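Long-range contacts in NmrA family protein (Shigella flexneri 2a, PDB 3QVO), which is of unknown function but, as a Rossmann-fold member of the NmrA family, probably binds an NAD(P) cofactor: residues V26-A31 with I91-L96; G33-H38 with V195-V200; I49-F54 with P64-S69; I167-W172 with E188-T193; E176-Y181 with I221-T226. All blocks are in the same frame, centred on the assembly; numbering follows the deposited sequence. Where two conformers were deposited one is given.

Contact 1. Residues V26-A31 with I91-L96; sequences VLILGA and IVYANL
The first strand of the Rossmann fold, 24-29, lies parallel to strand 91-95 in the sheet centre, Val-26 facing Ile-91 and Leu-29 facing Ala-94. The axes of strands 26-29 and 91-95 approach to 4.7 Å. Leu-27 N bonds to Ile-91 O at 2.9 Å, Leu-27 O takes Tyr-93 N at 2.8 Å, and Leu-29 N reaches Tyr-93 O, also at 2.8 Å; all three run nearly straight. The last bond, Asn-95 N to Leu-29 O, stretches to 3.3 Å as the strands part. Here the chain enters Gly-30, whose positive phi (80°) turns it into the glycine-rich loop that in Rossmann proteins typically receives a dinucleotide. On the sheet face covered by helix 34-43, Ile-28 CG2 lies obliquely against Tyr-93 CD2 at 3.9 Å. CG2 is the branch anti to the backbone N; the side chain as a whole also packs on Ile-40 and Leu-53. The other face lies against helix 101-114: Leu-29 CD1 meets Val-92 CG1 at 3.8 Å, and Leu-29 CB is touched by Leu-96 CD2 at 4.1 Å. Strand 49-55 bonds along the far edge of 24-29, and strand 119-123 along that of 91-95.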
# COMPACT_ATOMS: atom_id res chain seq x y z
N VAL A 26 3.76 12.45 -1.66
CA VAL A 26 3.38 11.07 -1.54
C VAL A 26 3.62 10.37 -2.87
O VAL A 26 3.18 10.87 -3.92
CB VAL A 26 1.92 10.96 -1.16
CG1 VAL A 26 1.50 9.54 -1.14
CG2 VAL A 26 1.69 11.60 0.19
N LEU A 27 4.36 9.25 -2.84
CA LEU A 27 4.59 8.44 -4.05
C LEU A 27 3.73 7.19 -3.99
O LEU A 27 3.82 6.45 -3.02
CB LEU A 27 6.06 8.06 -4.15
CG LEU A 27 6.49 7.12 -5.26
CD1 LEU A 27 6.21 7.69 -6.65
CD2 LEU A 27 7.93 6.74 -5.02
N ILE A 28 2.89 7.00 -5.00
CA ILE A 28 2.00 5.88 -5.06
C ILE A 28 2.57 4.93 -6.10
O ILE A 28 2.56 5.23 -7.31
CB ILE A 28 0.56 6.33 -5.39
CG1 ILE A 28 0.07 7.28 -4.28
CG2 ILE A 28 -0.37 5.13 -5.53
CD1 ILE A 28 -1.30 7.79 -4.43
N LEU A 29 3.11 3.79 -5.64
CA LEU A 29 3.64 2.77 -6.54
C LEU A 29 2.56 1.79 -6.88
O LEU A 29 1.90 1.31 -6.01
CB LEU A 29 4.76 2.03 -5.85
CG LEU A 29 5.93 2.92 -5.48
CD1 LEU A 29 6.85 2.07 -4.60
CD2 LEU A 29 6.58 3.46 -6.78
N GLY A 30 2.36 1.48 -8.15
CA GLY A 30 1.21 0.63 -8.55
C GLY A 30 -0.07 1.45 -8.62
O GLY A 30 -1.15 1.03 -8.18
N ALA A 31 0.04 2.65 -9.17
CA ALA A 31 -1.04 3.64 -9.03
C ALA A 31 -2.26 3.28 -9.87
O ALA A 31 -3.30 3.84 -9.67
CB ALA A 31 -0.55 5.04 -9.37
N ILE A 91 6.54 10.17 1.72
CA ILE A 91 5.76 9.01 2.12
C ILE A 91 5.55 8.17 0.89
O ILE A 91 5.17 8.69 -0.15
CB ILE A 91 4.39 9.38 2.67
CG1 ILE A 91 4.50 10.09 4.02
CG2 ILE A 91 3.56 8.15 2.93
CD1 ILE A 91 3.20 10.78 4.45
N VAL A 92 5.86 6.88 1.01
CA VAL A 92 5.69 5.92 -0.07
C VAL A 92 4.55 5.02 0.29
O VAL A 92 4.49 4.50 1.41
CB VAL A 92 6.96 5.07 -0.28
CG1 VAL A 92 6.73 3.99 -1.36
CG2 VAL A 92 8.12 5.96 -0.67
N TYR A 93 3.65 4.86 -0.67
CA TYR A 93 2.54 3.99 -0.56
C TYR A 93 2.64 3.01 -1.71
O TYR A 93 2.59 3.40 -2.87
CB TYR A 93 1.23 4.79 -0.58
CG TYR A 93 0.04 3.96 -1.04
CD1 TYR A 93 -0.07 2.64 -0.69
CD2 TYR A 93 -1.01 4.52 -1.77
CE1 TYR A 93 -1.12 1.86 -1.07
CE2 TYR A 93 -2.08 3.70 -2.18
CZ TYR A 93 -2.09 2.37 -1.82
OH TYR A 93 -3.10 1.53 -2.17
N ALA A 94 2.83 1.74 -1.35
CA ALA A 94 3.04 0.66 -2.26
C ALA A 94 1.85 -0.28 -2.18
O ALA A 94 1.47 -0.73 -1.09
CB ALA A 94 4.31 -0.10 -1.90
N ASN A 95 1.33 -0.57 -3.36
CA ASN A 95 0.23 -1.48 -3.58
C ASN A 95 0.73 -2.33 -4.75
O ASN A 95 0.33 -2.07 -5.91
CB ASN A 95 -1.05 -0.64 -3.92
CG ASN A 95 -2.33 -1.49 -4.06
OD1 ASN A 95 -2.35 -2.70 -3.63
ND2 ASN A 95 -3.41 -0.88 -4.71
N LEU A 96 1.64 -3.28 -4.46
CA LEU A 96 2.36 -4.03 -5.47
C LEU A 96 1.83 -5.43 -5.69
O LEU A 96 1.53 -6.16 -4.73
CB LEU A 96 3.82 -4.21 -5.07
CG LEU A 96 4.59 -2.92 -4.84
CD1 LEU A 96 5.92 -3.36 -4.33
CD2 LEU A 96 4.66 -2.07 -6.10

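Contact 2. Residues G33-H38 with V195-V200; sequences GQIARH and VSRKSV
Strand 194-196 gives way to helix 197-209 just before Arg-197, the residue that meets Ile-35 and Gln-34 of helix 34-43. The two helices of the Rossmann unit pack here beside strand 164-174, and Ile-35 also touches strand 91-95. Ser-196 is the N-cap, its OG accepting from Ser-199 N at 2.8 Å. Arg-197 then runs extended from CG to NE across the other helix: its CG lies 3.8 Å from Ile-35 CG1, its CD 3.7 Å from Gln-34 CB. The guanidinium ends stacked on the Gln-34 amide, their planes 10° apart, with OE1 over its centre and 3.7 Å from Arg-197 CZ. Lys-198 follows, and its backbone N sits over one face of the His-38 ring. A bend at chi3 (-85°) swings the lysine back, so that its CE comes within 3.4 Å of His-38 CE1. Val-200, a turn after Arg-197, places CG1 4.3 Å from Ile-35 CD1 on the buried side, where Ile-204 and Leu-173 also reach the isoleucine. Both cationic ends find their acids elsewhere, Arg-197 NH2 at Asp-175 and Lys-198 NZ at Asp-177, leaving the helices to meet through methylenes and stacked flat groups.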
# COMPACT_ATOMS: atom_id res chain seq x y z
N GLY A 33 -3.74 0.44 -9.56
CA GLY A 33 -4.46 -0.54 -8.76
C GLY A 33 -5.77 -0.03 -8.19
O GLY A 33 -5.96 1.18 -8.00
N GLN A 34 -6.66 -0.96 -7.87
CA GLN A 34 -8.01 -0.62 -7.48
C GLN A 34 -8.12 0.00 -6.08
O GLN A 34 -9.00 0.83 -5.86
CB GLN A 34 -8.92 -1.85 -7.56
CG GLN A 34 -8.82 -2.65 -8.88
CD GLN A 34 -9.80 -3.81 -8.93
OE1 GLN A 34 -10.96 -3.69 -8.52
NE2 GLN A 34 -9.33 -4.94 -9.42
N ILE A 35 -7.29 -0.41 -5.13
CA ILE A 35 -7.23 0.32 -3.86
C ILE A 35 -6.60 1.68 -4.09
O ILE A 35 -7.06 2.71 -3.52
CB ILE A 35 -6.45 -0.43 -2.76
CG1 ILE A 35 -7.27 -1.64 -2.24
CG2 ILE A 35 -6.16 0.47 -1.58
CD1 ILE A 35 -6.37 -2.72 -1.56
N ALA A 36 -5.58 1.72 -4.93
CA ALA A 36 -4.89 2.95 -5.23
C ALA A 36 -5.86 4.06 -5.72
O ALA A 36 -5.70 5.22 -5.34
CB ALA A 36 -3.76 2.71 -6.24
N ARG A 37 -6.87 3.69 -6.52
CA ARG A 37 -7.77 4.64 -7.16
C ARG A 37 -8.60 5.43 -6.17
O ARG A 37 -8.90 6.61 -6.39
CB ARG A 37 -8.71 3.96 -8.17
N HIS A 38 -8.96 4.77 -5.07
CA HIS A 38 -9.71 5.40 -4.01
C HIS A 38 -8.76 6.34 -3.25
O HIS A 38 -9.15 7.43 -2.87
CB HIS A 38 -10.29 4.37 -3.03
CG HIS A 38 -11.29 3.43 -3.62
ND1 HIS A 38 -12.58 3.81 -3.92
CD2 HIS A 38 -11.23 2.11 -3.88
CE1 HIS A 38 -13.25 2.77 -4.38
NE2 HIS A 38 -12.46 1.72 -4.36
N VAL A 195 -13.05 -7.38 3.56
CA VAL A 195 -12.99 -5.95 3.81
C VAL A 195 -13.09 -5.20 2.50
O VAL A 195 -12.59 -5.67 1.48
CB VAL A 195 -11.72 -5.55 4.59
CG1 VAL A 195 -10.48 -5.67 3.72
CG2 VAL A 195 -11.87 -4.17 5.15
N SER A 196 -13.78 -4.08 2.52
CA SER A 196 -13.91 -3.26 1.34
C SER A 196 -12.58 -2.57 1.02
O SER A 196 -11.80 -2.18 1.90
CB SER A 196 -15.01 -2.20 1.53
OG SER A 196 -14.60 -1.16 2.43
N ARG A 197 -12.30 -2.46 -0.26
CA ARG A 197 -11.18 -1.67 -0.73
C ARG A 197 -11.29 -0.23 -0.22
O ARG A 197 -10.30 0.39 0.15
CB ARG A 197 -11.20 -1.66 -2.25
CG ARG A 197 -10.81 -2.99 -2.86
CD ARG A 197 -10.44 -2.85 -4.33
NE ARG A 197 -9.98 -4.12 -4.88
CZ ARG A 197 -10.77 -5.15 -5.18
NH1 ARG A 197 -10.24 -6.27 -5.66
NH2 ARG A 197 -12.07 -5.09 -4.97
N LYS A 198 -12.49 0.31 -0.20
CA LYS A 198 -12.68 1.68 0.27
C LYS A 198 -12.24 1.78 1.72
O LYS A 198 -11.64 2.79 2.12
CB LYS A 198 -14.14 2.08 0.09
CG LYS A 198 -14.43 3.54 0.04
CD LYS A 198 -15.81 3.82 -0.63
CE LYS A 198 -15.67 3.87 -2.20
NZ LYS A 198 -16.95 4.05 -2.94
N SER A 199 -12.47 0.72 2.50
CA SER A 199 -12.04 0.71 3.88
C SER A 199 -10.52 0.81 3.95
O SER A 199 -9.96 1.62 4.71
CB SER A 199 -12.47 -0.57 4.59
OG SER A 199 -13.91 -0.68 4.69
N VAL A 200 -9.85 0.01 3.14
CA VAL A 200 -8.41 -0.04 3.19
C VAL A 200 -7.85 1.29 2.72
O VAL A 200 -6.89 1.80 3.28
CB VAL A 200 -7.86 -1.20 2.39
CG1 VAL A 200 -6.32 -1.24 2.49
CG2 VAL A 200 -8.46 -2.51 2.89

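Contact 3. Residues I49-F54 with P64-S69; sequences IKQTLF and PYPTNS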
# COMPACT_ATOMS: atom_id res chain seq x y z
N ILE A 49 -0.89 18.27 -0.47
CA ILE A 49 -0.25 17.05 -0.87
C ILE A 49 0.11 17.17 -2.33
O ILE A 49 -0.67 17.70 -3.13
CB ILE A 49 -1.23 15.87 -0.83
CG1 ILE A 49 -1.69 15.63 0.60
CG2 ILE A 49 -0.61 14.64 -1.58
CD1 ILE A 49 -0.95 14.66 1.37
N LYS A 50 1.25 16.66 -2.70
CA LYS A 50 1.53 16.41 -4.10
C LYS A 50 1.66 14.90 -4.24
O LYS A 50 2.52 14.30 -3.57
CB LYS A 50 2.81 17.07 -4.54
CG LYS A 50 3.24 16.63 -5.95
CD LYS A 50 4.61 17.22 -6.40
CE LYS A 50 5.31 16.30 -7.45
NZ LYS A 50 6.58 16.93 -8.10
N GLN A 51 0.83 14.28 -5.09
CA GLN A 51 0.90 12.81 -5.23
C GLN A 51 1.50 12.41 -6.56
O GLN A 51 1.09 12.88 -7.60
CB GLN A 51 -0.49 12.15 -5.04
CG GLN A 51 -1.63 12.70 -5.88
CD GLN A 51 -2.96 12.02 -5.57
OE1 GLN A 51 -2.96 10.86 -5.18
NE2 GLN A 51 -4.07 12.71 -5.78
N THR A 52 2.54 11.59 -6.51
CA THR A 52 3.20 11.13 -7.69
C THR A 52 2.70 9.73 -7.95
O THR A 52 2.80 8.88 -7.09
CB THR A 52 4.68 11.09 -7.48
OG1 THR A 52 5.14 12.41 -7.17
CG2 THR A 52 5.41 10.52 -8.73
N LEU A 53 2.18 9.50 -9.14
CA LEU A 53 1.47 8.27 -9.47
C LEU A 53 2.32 7.50 -10.46
O LEU A 53 2.39 7.85 -11.65
CB LEU A 53 0.11 8.58 -10.04
CG LEU A 53 -0.76 9.54 -9.23
CD1 LEU A 53 -2.12 9.73 -9.91
CD2 LEU A 53 -0.95 9.12 -7.76
N PHE A 54 2.96 6.45 -9.96
CA PHE A 54 3.93 5.67 -10.68
C PHE A 54 3.25 4.38 -11.11
O PHE A 54 2.81 3.62 -10.27
CB PHE A 54 5.03 5.36 -9.69
CG PHE A 54 6.26 4.73 -10.26
CD1 PHE A 54 7.31 5.53 -10.72
CD2 PHE A 54 6.42 3.35 -10.22
CE1 PHE A 54 8.49 4.93 -11.17
CE2 PHE A 54 7.56 2.74 -10.69
CZ PHE A 54 8.62 3.53 -11.17
N PRO A 64 -10.69 12.03 -14.25
CA PRO A 64 -9.60 12.91 -14.74
C PRO A 64 -8.48 12.89 -13.72
O PRO A 64 -8.57 12.24 -12.66
CB PRO A 64 -10.24 14.31 -14.84
CG PRO A 64 -11.72 14.05 -14.96
CD PRO A 64 -11.96 12.78 -14.13
N TYR A 65 -7.40 13.56 -14.06
CA TYR A 65 -6.19 13.38 -13.32
C TYR A 65 -6.19 14.54 -12.37
O TYR A 65 -6.24 15.68 -12.82
CB TYR A 65 -4.96 13.41 -14.25
CG TYR A 65 -4.96 12.34 -15.34
CD1 TYR A 65 -5.39 11.04 -15.07
CD2 TYR A 65 -4.52 12.64 -16.65
CE1 TYR A 65 -5.38 10.06 -16.05
CE2 TYR A 65 -4.51 11.65 -17.65
CZ TYR A 65 -4.95 10.36 -17.33
OH TYR A 65 -4.96 9.34 -18.27
N PRO A 66 -6.14 14.27 -11.07
CA PRO A 66 -6.14 15.36 -10.11
C PRO A 66 -5.04 16.37 -10.36
O PRO A 66 -3.98 16.01 -10.84
CB PRO A 66 -5.91 14.67 -8.76
CG PRO A 66 -5.84 13.22 -9.04
CD PRO A 66 -5.74 12.99 -10.48
N THR A 67 -5.29 17.62 -9.97
CA THR A 67 -4.36 18.70 -10.29
C THR A 67 -3.12 18.64 -9.43
O THR A 67 -2.08 19.17 -9.79
CB THR A 67 -5.05 20.10 -10.14
OG1 THR A 67 -5.35 20.33 -8.76
CG2 THR A 67 -6.31 20.14 -10.96
N ASN A 68 -3.21 17.94 -8.29
CA ASN A 68 -2.07 17.76 -7.42
C ASN A 68 -1.27 16.46 -7.74
O ASN A 68 -0.51 16.00 -6.89
CB ASN A 68 -2.51 17.82 -5.96
CG ASN A 68 -3.35 16.59 -5.54
OD1 ASN A 68 -3.68 15.74 -6.38
ND2 ASN A 68 -3.67 16.49 -4.25
N SER A 69 -1.38 15.94 -8.96
CA SER A 69 -0.73 14.66 -9.32
C SER A 69 0.31 14.83 -10.37
O SER A 69 0.29 15.77 -11.15
CB SER A 69 -1.73 13.62 -9.85
OG SER A 69 -2.22 13.97 -11.15
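Gln-51 and Asn-68 carry the tight half of this contact, joined by two bonds. In the backbone, Gln-51 N donates to Asn-68 O at 2.8 Å; between the side chains, Gln-51 NE2 donates to Asn-68 OD1 at 3.1 Å. The two amides stand almost at right angles, 88° apart; Asn-68 OD1 lies close to the plane of the Gln-51 amide, while NE2 is tilted from the carbonyl plane of Asn-68. With chi1 at 53°, the glutamine CG is tucked between N and the carbonyl carbon, and the extended chain beyond it runs to the asparagine and to the ring of Pro-66, whose CG is 3.7 Å from NE2. Both amides also reach the end of helix 34-43 and the turn after it: Gln-51 NE2 donates to Ile-40 O, and Asn-68 ND2 to the carbonyls of Leu-43 and Lys-46. One step on, Ser-69 CA-H points at Gln-51 O, with CA to O at 3.1 Å, and Ser-69 CB touches Leu-53 CD1 at 3.9 Å.

The outer side is looser. Lys-50 is exposed, its CB turned away from the loop, and meets it through CA, 3.5 Å from Asn-68 O, while Thr-67 is exposed as the second residue of the turn. That turn, type I from Pro-66 to Ser-69, holds itself: Pro-66 O accepts Ser-69 N at 3.2 Å and Ser-69 OG at 2.7 Å. It delivers the chain into strand 69-73, parallel to strand 49-55, closing a crossover between neighbouring Rossmann strands that is made here by a loop.

Contact 4. Residues I167-W172 with E188-T193; sequences ILRPAW and EPFKGT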
# COMPACT_ATOMS: atom_id res chain seq x y z
N ILE A 167 2.90 -2.19 7.56
CA ILE A 167 2.50 -3.24 6.62
C ILE A 167 1.02 -3.44 6.87
O ILE A 167 0.59 -3.52 8.01
CB ILE A 167 3.29 -4.59 6.87
CG1 ILE A 167 4.75 -4.41 6.48
CG2 ILE A 167 2.69 -5.72 6.08
CD1 ILE A 167 5.75 -5.36 7.15
N LEU A 168 0.26 -3.52 5.79
CA LEU A 168 -1.16 -3.61 5.87
C LEU A 168 -1.54 -4.89 5.18
O LEU A 168 -1.13 -5.12 4.03
CB LEU A 168 -1.86 -2.44 5.17
CG LEU A 168 -1.69 -1.03 5.70
CD1 LEU A 168 -2.60 -0.06 4.92
CD2 LEU A 168 -2.00 -0.99 7.19
N ARG A 169 -2.34 -5.68 5.90
CA ARG A 169 -2.72 -7.03 5.50
C ARG A 169 -4.21 -7.17 5.47
O ARG A 169 -4.80 -7.42 6.50
CB ARG A 169 -2.17 -8.06 6.50
CG ARG A 169 -0.75 -8.41 6.22
CD ARG A 169 -0.09 -9.18 7.32
NE ARG A 169 -0.38 -8.73 8.68
CZ ARG A 169 -1.25 -9.29 9.51
NH1 ARG A 169 -1.99 -10.31 9.12
NH2 ARG A 169 -1.38 -8.82 10.75
N PRO A 170 -4.83 -6.96 4.30
CA PRO A 170 -6.27 -7.01 4.17
C PRO A 170 -6.85 -8.37 3.88
O PRO A 170 -6.27 -9.15 3.11
CB PRO A 170 -6.56 -6.10 2.98
CG PRO A 170 -5.29 -6.02 2.23
CD PRO A 170 -4.20 -6.21 3.21
N ALA A 171 -8.03 -8.58 4.47
CA ALA A 171 -8.85 -9.71 4.25
C ALA A 171 -9.30 -9.66 2.81
O ALA A 171 -8.85 -8.79 2.06
CB ALA A 171 -10.04 -9.70 5.22
N TRP A 172 -10.15 -10.60 2.42
CA TRP A 172 -10.64 -10.71 1.04
C TRP A 172 -11.30 -9.40 0.61
O TRP A 172 -12.20 -8.91 1.27
CB TRP A 172 -11.62 -11.90 0.91
CG TRP A 172 -11.83 -12.45 -0.51
CD1 TRP A 172 -10.98 -13.27 -1.20
CD2 TRP A 172 -12.99 -12.27 -1.37
NE1 TRP A 172 -11.52 -13.59 -2.43
CE2 TRP A 172 -12.74 -12.99 -2.56
CE3 TRP A 172 -14.19 -11.56 -1.25
CZ2 TRP A 172 -13.65 -13.01 -3.63
CZ3 TRP A 172 -15.10 -11.58 -2.31
CH2 TRP A 172 -14.82 -12.31 -3.48
N GLU A 188 -1.92 -11.98 15.58
CA GLU A 188 -3.30 -12.30 15.91
C GLU A 188 -3.90 -12.85 14.65
O GLU A 188 -3.49 -12.46 13.57
CB GLU A 188 -4.13 -11.05 16.30
CG GLU A 188 -3.79 -10.35 17.64
CD GLU A 188 -4.82 -9.25 18.02
OE1 GLU A 188 -4.59 -8.03 17.75
OE2 GLU A 188 -5.87 -9.63 18.60
N PRO A 189 -4.90 -13.73 14.77
CA PRO A 189 -5.64 -14.13 13.57
C PRO A 189 -6.55 -13.00 13.10
O PRO A 189 -6.94 -12.15 13.89
CB PRO A 189 -6.48 -15.33 14.06
CG PRO A 189 -6.46 -15.28 15.57
CD PRO A 189 -5.59 -14.12 16.00
N PHE A 190 -6.85 -12.98 11.81
CA PHE A 190 -7.90 -12.14 11.27
C PHE A 190 -9.22 -12.38 12.03
O PHE A 190 -9.65 -13.49 12.08
CB PHE A 190 -8.13 -12.50 9.80
CG PHE A 190 -7.13 -11.94 8.86
CD1 PHE A 190 -7.16 -10.59 8.52
CD2 PHE A 190 -6.17 -12.73 8.28
CE1 PHE A 190 -6.26 -10.06 7.63
CE2 PHE A 190 -5.23 -12.20 7.40
CZ PHE A 190 -5.29 -10.86 7.06
N LYS A 191 -9.85 -11.33 12.58
CA LYS A 191 -11.21 -11.40 13.15
C LYS A 191 -12.31 -11.38 12.10
O LYS A 191 -13.51 -11.36 12.46
CB LYS A 191 -11.48 -10.22 14.09
CG LYS A 191 -10.51 -10.12 15.26
CD LYS A 191 -10.90 -9.00 16.23
CE LYS A 191 -9.72 -8.64 17.14
NZ LYS A 191 -10.13 -8.38 18.55
N GLY A 192 -11.96 -11.39 10.83
CA GLY A 192 -13.00 -11.46 9.82
C GLY A 192 -12.54 -11.90 8.46
O GLY A 192 -11.38 -11.98 8.19
N THR A 193 -13.50 -12.14 7.60
CA THR A 193 -13.29 -12.76 6.32
C THR A 193 -13.02 -11.81 5.15
O THR A 193 -12.34 -12.17 4.23
CB THR A 193 -14.56 -13.58 6.02
OG1 THR A 193 -14.42 -14.87 6.63
CG2 THR A 193 -14.83 -13.71 4.53
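The ring of Phe-190 turns its edge to the backbone of Arg-169: the carbonyl O lies near the ring plane, 3.2 Å from CE1 and 3.5 Å from CZ. This approach is consistent with a weak aromatic C-H...O contact, the weakly positive rim of the ring set against a carbonyl oxygen. The Arg-169 guanidinium comes obliquely to the same corner, its plane 57° from that of the ring and NH1 3.9 Å from Phe-190 CZ. A bend at chi3 (-42°) folds the arginine there, while its NE is held by Asn-218 OD1 on strand 217-222. Ala-171 continues along the ring, its N 3.9 Å from Phe-190 CE1.

Farther along, Thr-193 O sits close to two residues of the strand end. It accepts Trp-172 N at 3.2 Å in a bond that is somewhat bent, 146° at the hydrogen, with the donor tilted from the carbonyl plane. Ala-171 CB lies 3.5 Å from the same oxygen.

The loop 188-193 thus lies along the end of strand 164-174 at the protein surface and feeds directly into strand 194-196, whose parallel pairing continues from Trp-172 O to Val-195 N. Strand 217-222 bonds to Arg-169, Thr-193 is tied to Thr-226 just past that strand, and helix 197-209 packs on Leu-168 and Pro-170.

Contact 5. Residues E176-Y181 with I221-T226; sequences EDIIDY and INQPGT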
# COMPACT_ATOMS: atom_id res chain seq x y z
N GLU A 176 -17.58 -3.25 -2.21
CA GLU A 176 -18.69 -2.61 -1.49
C GLU A 176 -18.40 -1.11 -1.21
O GLU A 176 -17.31 -0.77 -0.77
CB GLU A 176 -18.96 -3.36 -0.18
CG GLU A 176 -20.08 -2.76 0.69
CD GLU A 176 -20.97 -3.80 1.38
OE1 GLU A 176 -20.64 -5.03 1.34
OE2 GLU A 176 -22.02 -3.39 1.94
N ASP A 177 -19.39 -0.25 -1.44
CA ASP A 177 -19.27 1.19 -1.18
C ASP A 177 -19.44 1.52 0.30
O ASP A 177 -20.40 2.16 0.68
CB ASP A 177 -20.30 1.97 -2.03
CG ASP A 177 -20.13 3.49 -1.93
OD1 ASP A 177 -19.04 3.98 -1.59
OD2 ASP A 177 -21.12 4.21 -2.18
N ILE A 178 -18.51 1.06 1.14
CA ILE A 178 -18.57 1.32 2.57
C ILE A 178 -17.19 1.44 3.19
O ILE A 178 -16.21 0.93 2.65
CB ILE A 178 -19.35 0.20 3.30
CG1 ILE A 178 -19.98 0.72 4.60
CG2 ILE A 178 -18.44 -1.00 3.56
CD1 ILE A 178 -21.43 0.23 4.86
N ILE A 179 -17.12 2.13 4.32
CA ILE A 179 -15.91 2.20 5.11
C ILE A 179 -16.26 1.61 6.45
O ILE A 179 -16.94 2.24 7.24
CB ILE A 179 -15.42 3.64 5.29
CG1 ILE A 179 -14.93 4.21 3.94
CG2 ILE A 179 -14.31 3.68 6.33
CD1 ILE A 179 -14.73 5.78 3.94
N ASP A 180 -15.83 0.37 6.69
CA ASP A 180 -16.22 -0.37 7.90
C ASP A 180 -15.13 -1.40 8.21
O ASP A 180 -15.01 -2.43 7.54
CB ASP A 180 -17.60 -1.03 7.70
CG ASP A 180 -18.17 -1.63 8.99
OD1 ASP A 180 -17.61 -1.37 10.07
OD2 ASP A 180 -19.19 -2.36 8.93
N TYR A 181 -14.31 -1.11 9.21
CA TYR A 181 -13.17 -1.96 9.46
C TYR A 181 -12.67 -1.91 10.89
O TYR A 181 -13.10 -1.07 11.70
CB TYR A 181 -12.03 -1.64 8.49
CG TYR A 181 -11.33 -0.32 8.72
CD1 TYR A 181 -10.31 -0.19 9.66
CD2 TYR A 181 -11.66 0.80 7.97
CE1 TYR A 181 -9.68 1.02 9.87
CE2 TYR A 181 -11.03 2.02 8.17
CZ TYR A 181 -10.03 2.12 9.11
OH TYR A 181 -9.41 3.34 9.28
N ILE A 221 -6.58 -6.10 8.42
CA ILE A 221 -7.74 -5.23 8.30
C ILE A 221 -8.95 -6.07 7.85
O ILE A 221 -8.93 -6.68 6.78
CB ILE A 221 -7.52 -4.10 7.23
CG1 ILE A 221 -6.12 -3.48 7.33
CG2 ILE A 221 -8.57 -2.98 7.36
CD1 ILE A 221 -5.66 -2.82 5.98
N ASN A 222 -9.99 -6.12 8.67
CA ASN A 222 -11.23 -6.79 8.28
C ASN A 222 -12.51 -5.99 8.64
O ASN A 222 -12.52 -5.20 9.57
CB ASN A 222 -11.30 -8.17 8.94
CG ASN A 222 -11.60 -8.10 10.41
OD1 ASN A 222 -10.68 -7.96 11.22
ND2 ASN A 222 -12.89 -8.15 10.77
N GLN A 223 -13.59 -6.24 7.90
CA GLN A 223 -14.90 -5.70 8.22
C GLN A 223 -15.40 -6.43 9.47
O GLN A 223 -15.19 -7.63 9.59
CB GLN A 223 -15.82 -5.95 7.01
CG GLN A 223 -17.23 -5.40 7.09
CD GLN A 223 -17.95 -5.46 5.73
OE1 GLN A 223 -17.37 -5.10 4.66
NE2 GLN A 223 -19.22 -5.89 5.75
N PRO A 224 -15.99 -5.71 10.43
CA PRO A 224 -16.49 -6.39 11.61
C PRO A 224 -17.68 -7.27 11.29
O PRO A 224 -18.45 -6.96 10.39
CB PRO A 224 -16.94 -5.25 12.53
CG PRO A 224 -16.20 -4.05 12.07
CD PRO A 224 -15.98 -4.24 10.60
N GLY A 225 -17.85 -8.35 12.06
CA GLY A 225 -19.02 -9.23 11.93
C GLY A 225 -19.05 -9.98 10.60
O GLY A 225 -20.07 -10.08 9.96
N THR A 226 -17.89 -10.46 10.16
CA THR A 226 -17.79 -11.27 8.94
C THR A 226 -16.93 -12.48 9.25
O THR A 226 -16.21 -13.01 8.39
CB THR A 226 -17.14 -10.47 7.80
OG1 THR A 226 -15.82 -10.06 8.20
CG2 THR A 226 -18.00 -9.27 7.44
O HOH W 1 -15.48 -3.15 4.48
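Tyr-181 and Asp-180 meet the backbone as it leaves strand 217-222, at the edge of the Rossmann sheet where 182-184 joins antiparallel. The end-to-end directions of 178-181 and 221-224 are 104° apart, and the two segments approach through a reciprocal pair of CA-H...O contacts: Gln-223 CA lies 3.3 Å from Asp-180 O, and Tyr-181 CA lies 3.3 Å from Asn-222 O. Beside them, Tyr-181 and Ile-221 lie alongside and point the same way, Tyr-181 CB 3.9 Å from Ile-221 CG2; Leu-203 of helix 197-209 packs on both. Asp-180 brings its carboxylate to the proline ring, OD1 standing 3.3 Å from Pro-224 CD. A water bridges the segments, donating to Asp-180 O and, at 2.7 Å, to Gln-223 OE1.

In the next shell, the loop 176-181 is fastened to the start of helix 197-209: Ile-178 O accepts from Ser-196 OG, and Asp-180 N bonds to Ser-199 OG. From the 221-226 segment, Asn-222 ND2 also bonds to Glu-182 OE2. The turn past the strand is fixed at Gln-223 O, which Asn-222 ND2 (2.6 Å) and Thr-226 OG1 (2.9 Å) approach from opposite faces of its carbonyl plane.

Overall arrangement
From the N terminus, contact 1 opens on strand 24-29, contact 2 on the helix that follows, and contact 3 on strand 49-55. Contact 3 closes first, nested inside both others, and adds strand 69-73 beyond 49-55; contact 1 closes next, on the other flank of the first strand. Contact 2 stays open until helix 197-209 and so crosses contact 1, joining helix 34-43 to helix 197-209. Contact 4 opens and closes within it. Contact 5 opens inside contacts 4 and 2 and closes at strand 217-222 after both, crossing each. Contacts 3 and 4 lie on opposite sides of the chain's centre, their own centres about 29 Å apart.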